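Nucleoporin NUP170 (Chaetomium thermophilum, PDB 5HAX) is a nuclear pore scaffold protein that probably serves as an adaptor linking other nucleoporins in the inner ring of the pore. Local coordinates at residues Y243-S246 against T250-T253. Residues are numbered along the deposited sequence; the frame is centred on the assembly and turned at random.
Sequences YSLS and TIRT
Ser244 and Arg252 form an antiparallel hydrogen-bonded pair. Ser244 N donates to Arg252 O at 3.0 Å, and Arg252 N returns a bond of 3.1 Å to Ser244 O. Towards the turn, Ser246 N donates to Thr250 O with a more bent N-H...O angle of 148°. Thr250 N in turn reaches the side chain of Ser246, with OG as acceptor at 3.2 Å. The OG of Ser246 sits between its own backbone N and carbonyl carbon (chi1 90°), which carries it across to Thr250, just before the returning strand. The same hydroxyl is hydrogen-bonded to Arg248 N within the turn and to Glu228. With an alanine here this hydroxyl is gone, which is likely to leave Thr250 N and Arg248 N without their acceptor and cost Glu228 one of its bonds.

The two strands make a beta hairpin, the middle pair of a four-stranded antiparallel sheet. This up-and-down order fits a blade of the Nup133-like beta-propeller.

A water ties together the face carrying Ser244 and Arg252. It donates to Thr250 O, accepts from Arg252 NH1 at 2.9 Å and is hydrogen-bonded to Ser244 OG. The chain of Arg252 runs extended from CG to NE, and Arg252 CB lies 3.5 Å from Ser244 OG. Thr250 CG2 lies over one guanidinium face, offset to the rim, while Ser246 CB meets the edge. Salt bridges from NE to Glu267 and from NH2 to Glu228 would hold the group's orientation.

On the other face, Thr253 OG1 approaches the Tyr243 ring edge near its plane, 3.5 Å from CD1. Leu245 CD1 meets Ile251 CG1 at 4.2 Å. Both aliphatic side chains also pack on Leu296 of strand 293-298, and Met342 touches Tyr243, Ile251 and Thr253.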
loop_
_atom_site.group_PDB
_atom_site.type_symbol
_atom_site.label_atom_id
_atom_site.label_comp_id
_atom_site.label_asym_id
_atom_site.label_seq_id
_atom_site.Cartn_x
_atom_site.Cartn_y
_atom_site.Cartn_z
ATOM N N TYR A 243 18.597 2.278 6.577
ATOM C CA TYR A 243 18.778 1.467 7.775
ATOM C C TYR A 243 19.499 0.172 7.427
ATOM O O TYR A 243 19.254 -0.415 6.368
ATOM C CB TYR A 243 17.439 1.111 8.431
ATOM C CG TYR A 243 16.554 2.280 8.797
ATOM C CD1 TYR A 243 16.729 2.962 9.991
ATOM C CD2 TYR A 243 15.520 2.679 7.959
ATOM C CE1 TYR A 243 15.911 4.024 10.335
ATOM C CE2 TYR A 243 14.695 3.738 8.292
ATOM C CZ TYR A 243 14.895 4.406 9.484
ATOM O OH TYR A 243 14.078 5.460 9.826
ATOM N N SER A 244 20.375 -0.278 8.325
ATOM C CA SER A 244 20.978 -1.602 8.236
ATOM C C SER A 244 20.696 -2.381 9.513
ATOM O O SER A 244 20.649 -1.807 10.608
ATOM C CB SER A 244 22.493 -1.528 8.000
ATOM O OG SER A 244 23.197 -1.260 9.201
ATOM N N LEU A 245 20.505 -3.688 9.359
ATOM C CA LEU A 245 20.369 -4.621 10.469
ATOM C C LEU A 245 21.547 -5.583 10.434
ATOM O O LEU A 245 21.863 -6.137 9.377
ATOM C CB LEU A 245 19.050 -5.391 10.376
ATOM C CG LEU A 245 18.772 -6.417 11.479
ATOM C CD1 LEU A 245 18.624 -5.730 12.826
ATOM C CD2 LEU A 245 17.526 -7.230 11.151
ATOM N N SER A 246 22.195 -5.773 11.579
ATOM C CA SER A 246 23.363 -6.637 11.665
ATOM C C SER A 246 22.989 -7.989 12.267
ATOM O O SER A 246 21.884 -8.195 12.773
ATOM C CB SER A 246 24.469 -5.977 12.493
ATOM O OG SER A 246 24.347 -6.302 13.868
ATOM N N THR A 250 22.096 -5.213 15.809
ATOM C CA THR A 250 22.359 -3.780 15.889
ATOM C C THR A 250 21.673 -3.060 14.735
ATOM O O THR A 250 21.770 -3.489 13.580
ATOM C CB THR A 250 23.862 -3.505 15.854
ATOM O OG1 THR A 250 24.479 -4.062 17.021
ATOM C CG2 THR A 250 24.141 -2.000 15.809
ATOM N N ILE A 251 21.000 -1.956 15.051
ATOM C CA ILE A 251 20.293 -1.136 14.071
ATOM C C ILE A 251 21.099 0.138 13.861
ATOM O O ILE A 251 21.324 0.901 14.809
ATOM C CB ILE A 251 18.866 -0.799 14.533
ATOM C CG1 ILE A 251 18.060 -2.078 14.779
ATOM C CG2 ILE A 251 18.171 0.088 13.504
ATOM C CD1 ILE A 251 16.702 -1.829 15.409
ATOM N N ARG A 252 21.522 0.374 12.623
ATOM C CA ARG A 252 22.249 1.578 12.252
ATOM C C ARG A 252 21.396 2.419 11.312
ATOM O O ARG A 252 20.764 1.887 10.395
ATOM C CB ARG A 252 23.582 1.227 11.586
ATOM C CG ARG A 252 24.582 0.565 12.527
ATOM C CD ARG A 252 25.839 0.123 11.791
ATOM N NE ARG A 252 26.898 -0.299 12.707
ATOM C CZ ARG A 252 27.012 -1.521 13.223
ATOM N NH1 ARG A 252 26.125 -2.462 12.930
ATOM N NH2 ARG A 252 28.017 -1.801 14.042
ATOM N N THR A 253 21.369 3.728 11.556
ATOM C CA THR A 253 20.612 4.678 10.748
ATOM C C THR A 253 21.585 5.612 10.043
ATOM O O THR A 253 22.481 6.175 10.680
ATOM C CB THR A 253 19.638 5.490 11.607
ATOM O OG1 THR A 253 18.768 4.602 12.320
ATOM C CG2 THR A 253 18.800 6.438 10.742
HETATM O O HOH W 1 23.538 -2.612 11.558
#